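PDB 3RYK: dTDP-4-dehydrorhamnose 3,5-epimerase, which catalyses epimerisation at carbons 3 and 5 of the sugar ring of dTDP-4-dehydrorhamnose, a step in the biosynthesis of dTDP-L-rhamnose. Local coordinates for residues K96-Q102 against H151-K157; Y106-V110 against L177-P182. One frame throughout, in Å; residues are numbered along the deposited sequence.

Contact 1 of 2, residues K96-Q102 against H151-K157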
loop_
_atom_site.group_PDB
_atom_site.type_symbol
_atom_site.label_atom_id
_atom_site.label_comp_id
_atom_site.label_asym_id
_atom_site.label_seq_id
_atom_site.Cartn_x
_atom_site.Cartn_y
_atom_site.Cartn_z
ATOM N N LYS A 96 -2.852 -13.777 2.490
ATOM C CA LYS A 96 -2.816 -12.558 1.686
ATOM C C LYS A 96 -3.886 -11.592 2.176
ATOM O O LYS A 96 -4.846 -12.026 2.796
ATOM C CB LYS A 96 -3.042 -12.869 0.218
ATOM C CG LYS A 96 -2.020 -13.818 -0.374
ATOM C CD LYS A 96 -2.271 -14.047 -1.839
ATOM C CE LYS A 96 -1.273 -15.027 -2.421
ATOM N NZ LYS A 96 -1.530 -15.220 -3.871
ATOM N N LEU A 97 -3.704 -10.304 1.884
ATOM C CA LEU A 97 -4.655 -9.231 2.272
ATOM C C LEU A 97 -4.596 -8.303 1.071
ATOM O O LEU A 97 -3.622 -7.586 0.875
ATOM C CB LEU A 97 -4.233 -8.575 3.576
ATOM C CG LEU A 97 -5.135 -7.516 4.218
ATOM C CD1 LEU A 97 -6.493 -8.091 4.572
ATOM C CD2 LEU A 97 -4.415 -7.061 5.465
ATOM N N ILE A 98 -5.659 -8.325 0.279
ATOM C CA ILE A 98 -5.732 -7.572 -0.953
ATOM C C ILE A 98 -6.682 -6.391 -0.993
ATOM O O ILE A 98 -7.765 -6.438 -0.425
ATOM C CB ILE A 98 -6.214 -8.515 -2.089
ATOM C CG1 ILE A 98 -5.315 -9.762 -2.268
ATOM C CG2 ILE A 98 -6.309 -7.764 -3.422
ATOM C CD1 ILE A 98 -5.732 -11.000 -1.517
ATOM N N GLN A 99 -6.249 -5.348 -1.692
ATOM C CA GLN A 99 -7.035 -4.140 -1.895
ATOM C C GLN A 99 -6.721 -3.572 -3.278
ATOM O O GLN A 99 -5.680 -3.882 -3.893
ATOM C CB GLN A 99 -6.785 -3.064 -0.846
ATOM C CG GLN A 99 -5.395 -2.493 -0.822
ATOM C CD GLN A 99 -5.253 -1.331 0.138
ATOM O OE1 GLN A 99 -6.231 -0.661 0.470
ATOM N NE2 GLN A 99 -4.029 -1.056 0.550
ATOM N N VAL A 100 -7.635 -2.734 -3.750
ATOM C CA VAL A 100 -7.521 -2.081 -5.049
ATOM C C VAL A 100 -7.278 -0.594 -4.816
ATOM O O VAL A 100 -8.070 0.090 -4.128
ATOM C CB VAL A 100 -8.778 -2.320 -5.895
ATOM C CG1 VAL A 100 -8.702 -1.531 -7.185
ATOM C CG2 VAL A 100 -8.960 -3.830 -6.160
ATOM N N MET A 101 -6.202 -0.079 -5.410
ATOM C CA MET A 101 -5.830 1.333 -5.257
ATOM C C MET A 101 -6.340 2.219 -6.388
ATOM O O MET A 101 -6.562 3.434 -6.203
ATOM C CB MET A 101 -4.306 1.446 -5.120
ATOM C CG MET A 101 -3.733 0.538 -4.000
ATOM S SD MET A 101 -4.486 0.752 -2.361
ATOM C CE MET A 101 -4.081 2.476 -2.045
ATOM N N GLN A 102 -6.489 1.617 -7.562
ATOM C CA GLN A 102 -6.974 2.294 -8.734
ATOM C C GLN A 102 -7.757 1.262 -9.530
ATOM O O GLN A 102 -7.286 0.135 -9.724
ATOM C CB GLN A 102 -5.824 2.889 -9.547
ATOM C CG GLN A 102 -6.298 3.656 -10.759
ATOM C CD GLN A 102 -5.190 4.388 -11.513
ATOM O OE1 GLN A 102 -4.145 4.735 -10.958
ATOM N NE2 GLN A 102 -5.448 4.673 -12.780
ATOM N N HIS A 151 -6.333 0.265 -16.561
ATOM C CA HIS A 151 -5.431 0.813 -15.558
ATOM C C HIS A 151 -5.819 0.491 -14.119
ATOM O O HIS A 151 -6.017 1.407 -13.315
ATOM C CB HIS A 151 -5.296 2.333 -15.737
ATOM C CG HIS A 151 -4.882 2.751 -17.116
ATOM N ND1 HIS A 151 -3.572 2.705 -17.549
ATOM C CD2 HIS A 151 -5.600 3.253 -18.148
ATOM C CE1 HIS A 151 -3.505 3.142 -18.795
ATOM N NE2 HIS A 151 -4.722 3.482 -19.183
ATOM N N THR A 152 -5.957 -0.800 -13.820
ATOM C CA THR A 152 -6.290 -1.269 -12.484
ATOM C C THR A 152 -5.005 -1.647 -11.754
ATOM O O THR A 152 -4.114 -2.355 -12.300
ATOM C CB THR A 152 -7.327 -2.412 -12.502
ATOM O OG1 THR A 152 -8.596 -1.883 -12.917
ATOM C CG2 THR A 152 -7.497 -3.064 -11.139
ATOM N N ILE A 153 -4.908 -1.148 -10.521
ATOM C CA ILE A 153 -3.770 -1.379 -9.637
ATOM C C ILE A 153 -4.243 -2.070 -8.355
ATOM O O ILE A 153 -5.076 -1.524 -7.600
ATOM C CB ILE A 153 -3.077 -0.054 -9.257
ATOM C CG1 ILE A 153 -2.652 0.727 -10.501
ATOM C CG2 ILE A 153 -1.868 -0.313 -8.356
ATOM C CD1 ILE A 153 -2.043 2.097 -10.193
ATOM N N VAL A 154 -3.704 -3.259 -8.116
ATOM C CA VAL A 154 -4.036 -4.057 -6.959
ATOM C C VAL A 154 -2.802 -4.170 -6.080
ATOM O O VAL A 154 -1.676 -4.348 -6.560
ATOM C CB VAL A 154 -4.474 -5.471 -7.369
ATOM C CG1 VAL A 154 -4.839 -6.295 -6.148
ATOM C CG2 VAL A 154 -5.632 -5.411 -8.339
ATOM N N MET A 155 -3.014 -4.051 -4.781
ATOM C CA MET A 155 -1.941 -4.151 -3.822
ATOM C C MET A 155 -2.309 -5.244 -2.850
ATOM O O MET A 155 -3.471 -5.366 -2.462
ATOM C CB MET A 155 -1.774 -2.842 -3.050
ATOM C CG MET A 155 -0.694 -2.901 -1.983
ATOM S SD MET A 155 -0.603 -1.435 -0.943
ATOM C CE MET A 155 -0.161 -0.173 -2.126
ATOM N N TYR A 156 -1.339 -6.064 -2.468
ATOM C CA TYR A 156 -1.633 -7.106 -1.504
ATOM C C TYR A 156 -0.414 -7.502 -0.707
ATOM O O TYR A 156 0.686 -7.575 -1.243
ATOM C CB TYR A 156 -2.341 -8.307 -2.111
ATOM C CG TYR A 156 -1.563 -9.132 -3.097
ATOM C CD1 TYR A 156 -0.956 -10.321 -2.699
ATOM C CD2 TYR A 156 -1.470 -8.746 -4.425
ATOM C CE1 TYR A 156 -0.251 -11.096 -3.609
ATOM C CE2 TYR A 156 -0.781 -9.502 -5.329
ATOM C CZ TYR A 156 -0.180 -10.678 -4.913
ATOM O OH TYR A 156 0.513 -11.425 -5.828
ATOM N N LYS A 157 -0.646 -7.724 0.583
ATOM C CA LYS A 157 0.390 -8.104 1.511
ATOM C C LYS A 157 0.404 -9.617 1.640
ATOM O O LYS A 157 -0.607 -10.271 1.414
ATOM C CB LYS A 157 0.103 -7.520 2.887
ATOM C CG LYS A 157 -0.025 -6.024 2.963
ATOM C CD LYS A 157 -0.451 -5.617 4.372
ATOM C CE LYS A 157 -0.444 -4.111 4.530
ATOM N NZ LYS A 157 0.799 -3.437 4.061
#

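Contact 2 of 2, residues Y106-V110 against L177-P182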
loop_
_atom_site.group_PDB
_atom_site.type_symbol
_atom_site.label_atom_id
_atom_site.label_comp_id
_atom_site.label_asym_id
_atom_site.label_seq_id
_atom_site.Cartn_x
_atom_site.Cartn_y
_atom_site.Cartn_z
ATOM N N TYR A 106 -12.839 -8.116 -9.888
ATOM C CA TYR A 106 -13.755 -9.170 -9.451
ATOM C C TYR A 106 -12.753 -10.184 -8.958
ATOM O O TYR A 106 -12.044 -10.787 -9.766
ATOM C CB TYR A 106 -14.639 -9.689 -10.570
ATOM C CG TYR A 106 -15.403 -10.977 -10.270
ATOM C CD1 TYR A 106 -16.507 -10.997 -9.430
ATOM C CD2 TYR A 106 -15.052 -12.169 -10.905
ATOM C CE1 TYR A 106 -17.209 -12.183 -9.192
ATOM C CE2 TYR A 106 -15.757 -13.364 -10.685
ATOM C CZ TYR A 106 -16.829 -13.370 -9.829
ATOM O OH TYR A 106 -17.516 -14.567 -9.625
ATOM N N ASP A 107 -12.672 -10.352 -7.644
ATOM C CA ASP A 107 -11.738 -11.249 -7.014
ATOM C C ASP A 107 -12.383 -12.542 -6.544
ATOM O O ASP A 107 -13.436 -12.534 -5.896
ATOM C CB ASP A 107 -11.095 -10.471 -5.876
ATOM C CG ASP A 107 -9.938 -11.189 -5.251
ATOM O OD1 ASP A 107 -10.079 -12.326 -4.741
ATOM O OD2 ASP A 107 -8.863 -10.560 -5.246
ATOM N N VAL A 108 -11.728 -13.659 -6.851
ATOM C CA VAL A 108 -12.243 -14.954 -6.487
ATOM C C VAL A 108 -11.269 -15.698 -5.585
ATOM O O VAL A 108 -10.047 -15.569 -5.745
ATOM C CB VAL A 108 -12.421 -15.849 -7.741
ATOM C CG1 VAL A 108 -12.745 -17.321 -7.345
ATOM C CG2 VAL A 108 -13.474 -15.273 -8.684
ATOM N N ILE A 109 -11.819 -16.436 -4.629
ATOM C CA ILE A 109 -11.011 -17.243 -3.727
ATOM C C ILE A 109 -11.677 -18.603 -3.714
ATOM O O ILE A 109 -12.902 -18.692 -3.790
ATOM C CB ILE A 109 -10.805 -16.668 -2.275
ATOM C CG1 ILE A 109 -12.080 -16.704 -1.434
ATOM C CG2 ILE A 109 -10.213 -15.263 -2.336
ATOM C CD1 ILE A 109 -11.872 -16.151 -0.043
ATOM N N VAL A 110 -10.856 -19.654 -3.661
ATOM C CA VAL A 110 -11.331 -21.032 -3.645
ATOM C C VAL A 110 -10.723 -21.759 -2.430
ATOM O O VAL A 110 -9.514 -21.693 -2.207
ATOM C CB VAL A 110 -10.874 -21.769 -4.930
ATOM C CG1 VAL A 110 -11.577 -23.135 -5.015
ATOM C CG2 VAL A 110 -11.173 -20.944 -6.191
ATOM N N LEU A 177 -15.038 -25.787 -11.051
ATOM C CA LEU A 177 -15.405 -24.582 -10.285
ATOM C C LEU A 177 -16.438 -23.730 -11.009
ATOM O O LEU A 177 -17.276 -23.081 -10.368
ATOM C CB LEU A 177 -14.146 -23.766 -9.951
ATOM C CG LEU A 177 -13.085 -24.423 -9.051
ATOM C CD1 LEU A 177 -11.911 -23.494 -8.714
ATOM C CD2 LEU A 177 -13.721 -24.989 -7.780
ATOM N N ALA A 178 -16.363 -23.730 -12.342
ATOM C CA ALA A 178 -17.265 -22.983 -13.223
ATOM C C ALA A 178 -17.462 -21.547 -12.758
ATOM O O ALA A 178 -18.585 -21.094 -12.600
ATOM C CB ALA A 178 -18.594 -23.704 -13.332
ATOM N N ILE A 179 -16.360 -20.844 -12.536
ATOM C CA ILE A 179 -16.430 -19.457 -12.077
ATOM C C ILE A 179 -16.974 -18.559 -13.202
ATOM O O ILE A 179 -16.524 -18.643 -14.355
ATOM C CB ILE A 179 -15.056 -18.955 -11.564
ATOM C CG1 ILE A 179 -14.570 -19.860 -10.427
ATOM C CG2 ILE A 179 -15.151 -17.485 -11.107
ATOM C CD1 ILE A 179 -13.130 -19.697 -10.044
ATOM N N PRO A 180 -17.958 -17.693 -12.882
ATOM C CA PRO A 180 -18.587 -16.776 -13.835
ATOM C C PRO A 180 -17.755 -15.513 -14.107
ATOM O O PRO A 180 -18.202 -14.394 -13.843
ATOM C CB PRO A 180 -19.888 -16.406 -13.117
ATOM C CG PRO A 180 -19.488 -16.394 -11.709
ATOM C CD PRO A 180 -18.585 -17.570 -11.554
ATOM N N TRP A 181 -16.565 -15.670 -14.671
ATOM C CA TRP A 181 -15.729 -14.514 -14.945
ATOM C C TRP A 181 -16.441 -13.528 -15.848
ATOM O O TRP A 181 -17.127 -13.935 -16.791
ATOM C CB TRP A 181 -14.405 -14.915 -15.605
ATOM C CG TRP A 181 -13.569 -15.794 -14.791
ATOM C CD1 TRP A 181 -13.403 -17.138 -14.941
ATOM C CD2 TRP A 181 -12.801 -15.416 -13.653
ATOM N NE1 TRP A 181 -12.548 -17.614 -13.988
ATOM C CE2 TRP A 181 -12.166 -16.580 -13.176
ATOM C CE3 TRP A 181 -12.570 -14.202 -12.996
ATOM C CZ2 TRP A 181 -11.324 -16.571 -12.065
ATOM C CZ3 TRP A 181 -11.730 -14.199 -11.885
ATOM C CH2 TRP A 181 -11.120 -15.381 -11.432
ATOM N N PRO A 182 -16.276 -12.219 -15.580
ATOM C CA PRO A 182 -16.918 -11.171 -16.382
ATOM C C PRO A 182 -16.187 -10.874 -17.700
ATOM O O PRO A 182 -16.196 -9.737 -18.185
ATOM C CB PRO A 182 -16.843 -9.972 -15.448
ATOM C CG PRO A 182 -15.592 -10.189 -14.709
ATOM C CD PRO A 182 -15.569 -11.641 -14.423
#

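Contact 1 of 2, residues K96-Q102 against H151-K157
Ile98 and Tyr156 form a non-hydrogen-bonded pair of two antiparallel strands, and their side chains lie alongside each other, pointing the same way. CG1 of Ile98 presses on CB of Tyr156 at 3.3 Å. Lys96 runs extended beside the phenol and brings its CD within 4.0 Å of Tyr156 CE1. On the same face CG2 of Ile98 meets CG1 of Val154 at 3.4 Å, a tight fit for two methyl groups.

Gln99, Met155, Gln102 and Ile153 project from the other face. Gln99 takes a chi1 of 64°, which sets CG between the backbone N and the carbonyl carbon; its extended chain runs beside that of Met155 and brings NE2 to 3.8 Å from SD. At the corner of the chain Met101, bent at chi2 and chi3, crosses Met155 at a slant. Gln102 crosses Ile153, its CB and amide OE1 both meeting Ile153 CD1, OE1 at 3.5 Å.

Between the faces, Gln99 and Met155 exchange two straight backbone bonds, 2.9 Å from Gln99 N to Met155 O and 2.8 Å from Met155 N to Gln99 O. A classic beta bulge follows: Met101 and Gln102 both oppose Ile153, whose O accepts Met101 N and, weakly, Gln102 N.

Lys157 NZ forms salt bridges to Asp71 of its own chain and Asp71 of the second subunit, and Met155 packs on Met101 of that subunit, so this face belongs to the dimer interface. Ile105 of strand 104-111 and Phe145 of strand 141-147 cover Val154 on the opposite face, while strands 134-137 and 70-76 flank the pair within the sheet.

Contact 2 of 2, residues Y106-V110 against L177-P182
Tyr106, Val108 and Val110 project from one face of a strand in the five-stranded sheet of the jelly-roll-like fold onto the loop 177-182, which runs nearly antiparallel to the strand without forming one itself. No hydrogen bond joins the two segments.

Aliphatic contacts fill one end. Val110 and Leu177 meet tip to tip, CD1 of the leucine lying 3.7 Å from CG2 of the valine. Val108 likewise points at Ile179, with CG1 3.6 Å from CD1, and its other methyl, CG2, also rests against CH2 of Trp181.

Aromatic packing takes over at the other end. The planes of the Tyr106 ring and the six-membered ring of Trp181 stand at 89°, their centroids 5.8 Å apart, and CE3 of the indole lies at the tyrosine's edge, near its plane. With CG of Trp181 anti to the carbonyl carbon (chi1 -61°), the indole swings back to the strand although CB points away from it. Trp181 NE1 hydrogen-bonds to Trp172 O, which helps fix the indole's orientation.

Two prolines meet the tyrosine from the same side of its ring plane. CD of Pro182 approaches CD2 of Tyr106, and Pro180, the centre of an inverse gamma turn, places CG 3.4 Å from Tyr106 OH.

Overall arrangement
Contact 1 pairs strands within one antiparallel sheet, whereas contact 2 covers a face of the other with a loop. Their centres lie about 17 Å apart. Strands 96-100 and 104-111 follow each other in the chain, and the corner at Met101 carries it from one sheet to the next; CG2 of Ile98 comes within 4.2 Å of OD2 of Asp107, whose carboxylate hydrogen-bonds to His143. The Tyr156 side chain is about 6 Å from the bound pyrophosphate, and that of Trp181 about 13 Å; the Lys157 side chain is about 14 Å from thymidine-5'-diphosphate. Asp167, Ser189, Lys191 and Asp192 line the pyrophosphate pocket, and the loop of contact 2 lies between Asp167 and Ser189 in sequence.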